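Local atomic coordinates of protein-L-isoaspartate(D-aspartate) O-methyltransferase (Sulfolobus tokodaii, PDB entry 1VBF), a protein that probably catalyses the S-adenosyl-L-methionine-dependent methyl esterification of L-isoaspartyl residues in damaged proteins, a step toward their repair or degradation. Residues P134-V139 and Q154-G159; D64-H69 and I160-I165; L87-V92 and Y115-L120. All blocks are in the same frame, centred on the assembly; numbering follows the deposited sequence.

How the interactions relate
A Rossmann-like methyltransferase domain is assembled by contacts between parts distant in sequence, and these three show it at different points of one mixed sheet. Interaction 2 spans the longest loop, from helix 56-65 to strand 159-165; interactions 3 and 1 both lie within that loop and follow one another along the chain. Centres of interactions 1 and 2 are about 10 Å apart, joined by Arg137 and by the neighbouring strands 135-140 and 159-165. Interaction 3, near strand 118-122, the outermost of the sheet in this chain, is centred about 16 Å from each of the others. Helices 56-65 and 83-91 thus pack against one sheet, with Leu68 and His69 bridging the two.

Interaction 1: P134-V139 and Q154-G159; sequences PYDRVV and QLKEGG
Tyr135 and Leu155 face each other as a parallel bridge pair, tied by two backbone bonds: Tyr135 N to Gln154 O (3.0 Å) and Lys156 N to Tyr135 O (2.7 Å). Around this pairing, the buried side chains of Tyr135, Gln154 and Leu155 contrast with the more exposed pair Asp136 and Lys156. Tyr135 and Gln154 run alongside each other, pointing the same way, with ring and amide planes 48° apart. Gln154 CB meets the ring at its edge, in plane, 3.7 Å from Tyr135 CD1. Both polar ends go to one loop: Tyr135 OH bonds Tyr129 O, while the Gln154 amide takes Tyr129 N through OE1 and Leu127 O through NE2. Leu155 CD2 comes against the backbone of 134-139, 3.6 Å from Tyr135 O. Leu155 CD2 also packs on Val138 CG2 at 4.1 Å. Lys156 lies beside Asp136; its chain is fully extended beyond CG (chi2 -179°), which carries NZ to the carboxylate for a salt bridge, 3.0 Å from Asp136 OD2, with weak bonds to both oxygens. Asp136 OD2 also accepts from Lys73 N. A leucine in place of Asp136 would probably leave the Lys156 ammonium without its counter-charge and Lys73 N without this acceptor. The bridge precedes a type I turn, Lys156 to Gly159, after which strand 159-165 runs parallel to 135-140, completing the beta-alpha-beta crossover of Rossmann-like methyltransferases.

Interaction 2: D64-H69 and I160-I165; sequences DELDLH and IMILPI
Glu65 and Leu66 meet the inner strand 159-165 through Ile162 and Ile160, a helix-on-sheet packing of the Rossmann-like fold in which the C-terminal end of helix 56-65 and the chain after it meet the sheet. Ile162 does the reaching: CG1 stands beside the backbone N, and the branch then runs straight (chi2 -178°), putting Ile162 CD1 3.5 Å from Glu65 CB and 3.7 Å from Leu66 N. One methyl thus rests on the aliphatic root of Glu65 and the backbone that follows it. Leu66 sends CD2 over the strand, 3.8 Å from Ile160 O and 4.3 Å from Ile160 CG2. Asp67 adds only its CB, which lies near Ile160 CD1. Across this interface the contact is apolar.

One shell out, strand alternation sets the side-chain directions: Ile160 and Ile162 point toward the helix end, whereas Met161, a selenomethionine here, points away. Ile160 touches Ile177 and Ile162 touches Leu173 on strand 171-177. The chain leaves the helix through a positive phi at Asp67 (57°), a turn that takes this residue toward Ile160 and Arg137. Polar groups hold the helix end from outside, with Lys175 NZ bonding Glu65 O. Arg137 completes the grip: NE bonds the carbonyl O of the preceding residue, Asp136, while NH1 bonds Leu66 O and makes a salt bridge with Asp67 OD2.

Interaction 3: L87-V92 and Y115-L120; sequences LIAEIV and YNNIKL
Asn117 ND2 is gripped by two carbonyls, Ala89 O in the last turn of helix 83-91, at 3.0 Å, and Asp93 O just after it. The bond to Ala89 is nearly straight at 167° and falls on a lone pair in the carbonyl plane, with the acceptor close to the plane of the amide. Asn117 attains this by placing CG between its backbone N and carbonyl carbon (chi1 68°), which leaves the amide facing Ala89 O. Ala89 CB is the apolar centre of the contact, with Ile118 CD1 at 3.5 Å and Tyr115 CD1 at 3.6 Å; the tyrosine ring meets this methyl obliquely. Farther out, Tyr115 OH donates to Glu90 OE2, modelled at 2.5 Å, a value too uncertain to be read as a measure of strength. The carboxylate comes to the ring edge with its plane perpendicular to the ring, and its OE1 pairs with Lys22 of helix 14-22. Chemically, the amide N-H groups probably offset part of the negative end of the helix, through Ala89 O, while Glu90, shared by a phenol and an ammonium, is likely to stay ionised and join the helix to the approach of strand 118-122.

Interaction 1: P134-V139 and Q154-G159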
# COMPACT_ATOMS: atom_id res chain seq x y z
N PRO B 134 16.12 23.86 -36.52
CA PRO B 134 16.41 22.48 -36.94
C PRO B 134 17.51 21.78 -36.17
O PRO B 134 18.67 22.17 -36.26
CB PRO B 134 16.73 22.62 -38.43
CG PRO B 134 16.38 24.07 -38.76
CD PRO B 134 16.64 24.82 -37.50
N TYR B 135 17.16 20.77 -35.38
CA TYR B 135 18.18 20.04 -34.63
C TYR B 135 18.30 18.63 -35.18
O TYR B 135 17.35 18.09 -35.75
CB TYR B 135 17.85 19.94 -33.14
CG TYR B 135 17.81 21.26 -32.42
CD1 TYR B 135 16.61 21.87 -32.09
CD2 TYR B 135 18.98 21.95 -32.14
CE1 TYR B 135 16.57 23.12 -31.50
CE2 TYR B 135 18.96 23.20 -31.56
CZ TYR B 135 17.76 23.78 -31.23
OH TYR B 135 17.76 25.00 -30.60
N ASP B 136 19.49 18.05 -35.04
CA ASP B 136 19.72 16.69 -35.51
C ASP B 136 19.40 15.72 -34.39
O ASP B 136 18.88 14.63 -34.63
CB ASP B 136 21.19 16.52 -35.92
CG ASP B 136 21.51 17.23 -37.23
OD1 ASP B 136 21.23 16.64 -38.30
OD2 ASP B 136 22.03 18.38 -37.17
N ARG B 137 19.69 16.13 -33.16
CA ARG B 137 19.49 15.29 -32.00
C ARG B 137 19.02 16.13 -30.82
O ARG B 137 19.27 17.34 -30.77
CB ARG B 137 20.82 14.63 -31.61
CG ARG B 137 21.58 13.93 -32.73
CD ARG B 137 21.00 12.57 -33.00
NE ARG B 137 20.77 12.36 -34.42
CZ ARG B 137 21.35 11.40 -35.12
NH1 ARG B 137 22.18 10.59 -34.51
NH2 ARG B 137 21.09 11.25 -36.42
N VAL B 138 18.38 15.46 -29.87
CA VAL B 138 17.92 16.08 -28.64
C VAL B 138 18.05 15.09 -27.48
O VAL B 138 17.67 13.93 -27.61
CB VAL B 138 16.46 16.51 -28.73
CG1 VAL B 138 16.04 17.08 -27.39
CG2 VAL B 138 16.26 17.52 -29.83
N VAL B 139 18.60 15.54 -26.36
CA VAL B 139 18.75 14.69 -25.18
C VAL B 139 18.08 15.43 -24.05
O VAL B 139 18.30 16.63 -23.89
CB VAL B 139 20.19 14.55 -24.73
CG1 VAL B 139 20.38 13.21 -24.00
CG2 VAL B 139 21.09 14.71 -25.89
N GLN B 154 11.03 20.70 -33.04
CA GLN B 154 12.29 21.28 -33.45
C GLN B 154 13.28 20.25 -34.08
O GLN B 154 14.24 20.62 -34.75
CB GLN B 154 12.89 21.99 -32.24
CG GLN B 154 12.15 23.28 -31.88
CD GLN B 154 12.35 23.72 -30.45
OE1 GLN B 154 13.43 23.60 -29.89
NE2 GLN B 154 11.30 24.25 -29.85
N LEU B 155 13.02 18.96 -33.89
CA LEU B 155 13.86 17.92 -34.48
C LEU B 155 13.79 17.91 -36.00
O LEU B 155 12.77 18.26 -36.57
CB LEU B 155 13.42 16.54 -34.00
CG LEU B 155 14.30 15.79 -33.03
CD1 LEU B 155 13.83 14.35 -32.93
CD2 LEU B 155 15.72 15.84 -33.51
N LYS B 156 14.87 17.49 -36.65
CA LYS B 156 14.87 17.38 -38.11
C LYS B 156 14.03 16.16 -38.42
O LYS B 156 13.75 15.35 -37.54
CB LYS B 156 16.27 17.17 -38.64
CG LYS B 156 17.03 18.46 -38.81
CD LYS B 156 18.42 18.23 -39.37
CE LYS B 156 19.19 19.54 -39.41
NZ LYS B 156 20.63 19.27 -39.64
N GLU B 157 13.65 16.01 -39.67
CA GLU B 157 12.80 14.90 -40.04
C GLU B 157 13.26 13.55 -39.56
O GLU B 157 12.53 12.86 -38.87
CB GLU B 157 12.58 14.86 -41.54
CG GLU B 157 11.47 13.91 -41.93
CD GLU B 157 10.28 14.00 -41.00
OE1 GLU B 157 9.80 15.13 -40.74
OE2 GLU B 157 9.83 12.93 -40.54
N GLY B 158 14.47 13.14 -39.91
CA GLY B 158 14.86 11.83 -39.45
C GLY B 158 15.61 11.88 -38.14
O GLY B 158 16.23 10.90 -37.75
N GLY B 159 15.55 13.03 -37.48
CA GLY B 159 16.25 13.23 -36.22
C GLY B 159 16.00 12.17 -35.18
O GLY B 159 15.09 11.37 -35.30

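Interaction 2: D64-H69 and I160-I165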
# COMPACT_ATOMS: atom_id res chain seq x y z
N ASP B 64 25.65 7.51 -26.26
CA ASP B 64 26.07 6.51 -27.23
C ASP B 64 24.88 6.14 -28.12
O ASP B 64 25.02 5.94 -29.33
CB ASP B 64 26.63 5.28 -26.52
CG ASP B 64 27.50 4.40 -27.43
OD1 ASP B 64 28.03 4.92 -28.46
OD2 ASP B 64 27.69 3.20 -27.11
N GLU B 65 23.70 6.09 -27.53
CA GLU B 65 22.49 5.75 -28.27
C GLU B 65 21.97 6.90 -29.13
O GLU B 65 21.12 6.69 -30.00
CB GLU B 65 21.40 5.32 -27.29
CG GLU B 65 21.57 3.93 -26.71
CD GLU B 65 21.27 2.84 -27.72
OE1 GLU B 65 20.19 2.88 -28.35
OE2 GLU B 65 22.10 1.93 -27.89
N LEU B 66 22.48 8.11 -28.87
CA LEU B 66 22.07 9.33 -29.58
C LEU B 66 22.62 9.40 -31.00
O LEU B 66 22.15 10.21 -31.81
CB LEU B 66 22.54 10.57 -28.81
CG LEU B 66 21.56 11.70 -28.43
CD1 LEU B 66 22.39 12.92 -28.10
CD2 LEU B 66 20.58 12.04 -29.54
N ASP B 67 23.62 8.56 -31.28
CA ASP B 67 24.24 8.50 -32.59
C ASP B 67 24.78 9.88 -32.96
O ASP B 67 24.32 10.55 -33.88
CB ASP B 67 23.23 7.99 -33.62
CG ASP B 67 23.82 7.83 -35.04
OD1 ASP B 67 24.95 7.30 -35.18
OD2 ASP B 67 23.14 8.23 -36.01
N LEU B 68 25.80 10.30 -32.22
CA LEU B 68 26.41 11.59 -32.45
C LEU B 68 27.58 11.54 -33.43
O LEU B 68 28.43 10.66 -33.34
CB LEU B 68 26.89 12.14 -31.11
CG LEU B 68 25.83 12.46 -30.07
CD1 LEU B 68 26.49 12.74 -28.71
CD2 LEU B 68 25.00 13.65 -30.56
N HIS B 69 27.61 12.47 -34.38
CA HIS B 69 28.72 12.56 -35.34
C HIS B 69 28.99 13.99 -35.82
O HIS B 69 28.25 14.92 -35.50
CB HIS B 69 28.52 11.58 -36.52
CG HIS B 69 27.21 11.69 -37.22
ND1 HIS B 69 26.88 12.76 -38.02
CD2 HIS B 69 26.14 10.85 -37.27
CE1 HIS B 69 25.67 12.58 -38.53
NE2 HIS B 69 25.20 11.43 -38.09
N ILE B 160 16.81 12.17 -34.13
CA ILE B 160 16.67 11.19 -33.06
C ILE B 160 16.62 11.93 -31.76
O ILE B 160 17.42 12.83 -31.54
CB ILE B 160 17.88 10.24 -33.01
CG1 ILE B 160 17.85 9.34 -34.24
CG2 ILE B 160 17.91 9.46 -31.67
CD1 ILE B 160 19.06 8.45 -34.32
N MSE B 161 15.68 11.54 -30.90
CA MSE B 161 15.56 12.14 -29.57
C MSE B 161 15.55 11.07 -28.49
O MSE B 161 14.94 10.01 -28.66
CB MSE B 161 14.30 12.99 -29.44
CG MSE B 161 14.11 13.58 -28.03
SE MSE B 161 12.52 14.72 -27.84
CE MSE B 161 13.14 15.85 -26.43
N ILE B 162 16.23 11.35 -27.38
CA ILE B 162 16.25 10.43 -26.26
C ILE B 162 15.79 11.17 -25.00
O ILE B 162 16.32 12.23 -24.68
CB ILE B 162 17.67 9.84 -26.06
CG1 ILE B 162 17.93 8.82 -27.18
CG2 ILE B 162 17.82 9.15 -24.68
CD1 ILE B 162 19.26 8.12 -27.10
N LEU B 163 14.78 10.63 -24.32
CA LEU B 163 14.28 11.23 -23.08
C LEU B 163 13.54 10.24 -22.23
O LEU B 163 13.03 9.25 -22.74
CB LEU B 163 13.32 12.38 -23.33
CG LEU B 163 12.12 12.32 -24.30
CD1 LEU B 163 11.69 10.92 -24.66
CD2 LEU B 163 10.99 13.08 -23.67
N PRO B 164 13.47 10.49 -20.91
CA PRO B 164 12.76 9.62 -19.97
C PRO B 164 11.30 10.11 -19.89
O PRO B 164 11.06 11.30 -19.63
CB PRO B 164 13.47 9.84 -18.64
CG PRO B 164 14.64 10.75 -18.97
CD PRO B 164 14.23 11.51 -20.18
N ILE B 165 10.35 9.23 -20.14
CA ILE B 165 8.94 9.61 -20.05
C ILE B 165 8.25 8.85 -18.92
O ILE B 165 8.35 7.63 -18.81
CB ILE B 165 8.16 9.31 -21.35
CG1 ILE B 165 8.74 10.12 -22.51
CG2 ILE B 165 6.67 9.65 -21.15
CD1 ILE B 165 8.03 9.84 -23.80

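Interaction 3: L87-V92 and Y115-L120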
# COMPACT_ATOMS: atom_id res chain seq x y z
N LEU B 87 31.07 16.71 -23.69
CA LEU B 87 31.24 15.53 -24.55
C LEU B 87 30.54 15.66 -25.90
O LEU B 87 31.05 15.16 -26.91
CB LEU B 87 30.72 14.27 -23.85
CG LEU B 87 31.34 13.83 -22.51
CD1 LEU B 87 30.64 12.56 -22.06
CD2 LEU B 87 32.85 13.59 -22.64
N ILE B 88 29.39 16.32 -25.94
CA ILE B 88 28.67 16.49 -27.20
C ILE B 88 29.40 17.53 -28.07
O ILE B 88 29.64 17.34 -29.27
CB ILE B 88 27.22 16.94 -26.94
CG1 ILE B 88 26.51 15.90 -26.07
CG2 ILE B 88 26.46 17.13 -28.27
CD1 ILE B 88 25.12 16.30 -25.67
N ALA B 89 29.77 18.64 -27.44
CA ALA B 89 30.48 19.72 -28.10
C ALA B 89 31.74 19.20 -28.81
O ALA B 89 32.11 19.65 -29.89
CB ALA B 89 30.85 20.78 -27.09
N GLU B 90 32.42 18.25 -28.17
CA GLU B 90 33.61 17.66 -28.76
C GLU B 90 33.33 16.97 -30.10
O GLU B 90 34.13 17.02 -31.01
CB GLU B 90 34.20 16.63 -27.80
CG GLU B 90 34.73 17.20 -26.50
CD GLU B 90 36.14 17.76 -26.63
OE1 GLU B 90 36.89 17.32 -27.54
OE2 GLU B 90 36.51 18.63 -25.80
N ILE B 91 32.17 16.34 -30.22
CA ILE B 91 31.86 15.59 -31.41
C ILE B 91 31.15 16.37 -32.48
O ILE B 91 31.47 16.30 -33.68
CB ILE B 91 30.94 14.37 -31.04
CG1 ILE B 91 31.60 13.52 -29.97
CG2 ILE B 91 30.52 13.58 -32.31
CD1 ILE B 91 30.63 12.58 -29.30
N VAL B 92 30.15 17.09 -32.02
CA VAL B 92 29.25 17.83 -32.89
C VAL B 92 29.68 19.23 -33.36
O VAL B 92 30.61 19.83 -32.84
CB VAL B 92 27.86 17.84 -32.17
CG1 VAL B 92 27.37 19.27 -31.96
CG2 VAL B 92 26.88 17.00 -32.96
N TYR B 115 35.02 25.98 -24.75
CA TYR B 115 34.29 25.64 -25.95
C TYR B 115 33.75 26.86 -26.66
O TYR B 115 33.37 27.84 -26.02
CB TYR B 115 33.15 24.66 -25.61
CG TYR B 115 33.63 23.29 -25.14
CD1 TYR B 115 33.94 22.29 -26.06
CD2 TYR B 115 33.84 23.03 -23.78
CE1 TYR B 115 34.47 21.06 -25.65
CE2 TYR B 115 34.38 21.81 -23.35
CZ TYR B 115 34.69 20.83 -24.29
OH TYR B 115 35.26 19.63 -23.91
N ASN B 116 33.70 26.81 -27.98
CA ASN B 116 33.18 27.92 -28.75
C ASN B 116 31.99 27.49 -29.60
O ASN B 116 31.57 28.21 -30.51
CB ASN B 116 34.30 28.48 -29.64
CG ASN B 116 34.41 27.77 -31.00
OD1 ASN B 116 34.29 26.54 -31.10
ND2 ASN B 116 34.65 28.56 -32.05
N ASN B 117 31.44 26.32 -29.30
CA ASN B 117 30.31 25.81 -30.07
C ASN B 117 29.14 25.37 -29.21
O ASN B 117 28.34 24.53 -29.62
CB ASN B 117 30.76 24.66 -30.98
CG ASN B 117 31.15 23.40 -30.22
OD1 ASN B 117 31.58 23.47 -29.06
ND2 ASN B 117 31.02 22.26 -30.88
N ILE B 118 29.02 25.99 -28.03
CA ILE B 118 27.94 25.69 -27.09
C ILE B 118 27.14 26.95 -26.69
O ILE B 118 27.66 27.82 -25.99
CB ILE B 118 28.49 25.08 -25.78
CG1 ILE B 118 29.33 23.84 -26.07
CG2 ILE B 118 27.34 24.74 -24.85
CD1 ILE B 118 30.01 23.32 -24.79
N LYS B 119 25.89 27.05 -27.13
CA LYS B 119 25.03 28.16 -26.76
C LYS B 119 24.25 27.77 -25.48
O LYS B 119 23.44 26.83 -25.51
CB LYS B 119 24.05 28.48 -27.88
CG LYS B 119 23.13 29.65 -27.58
CD LYS B 119 22.21 29.91 -28.75
CE LYS B 119 21.45 31.21 -28.54
NZ LYS B 119 22.37 32.35 -28.23
N LEU B 120 24.51 28.48 -24.39
CA LEU B 120 23.87 28.23 -23.11
C LEU B 120 22.66 29.15 -22.79
O LEU B 120 22.82 30.33 -22.49
CB LEU B 120 24.90 28.38 -22.00
CG LEU B 120 26.13 27.46 -22.10
CD1 LEU B 120 27.21 27.96 -21.15
CD2 LEU B 120 25.73 26.01 -21.77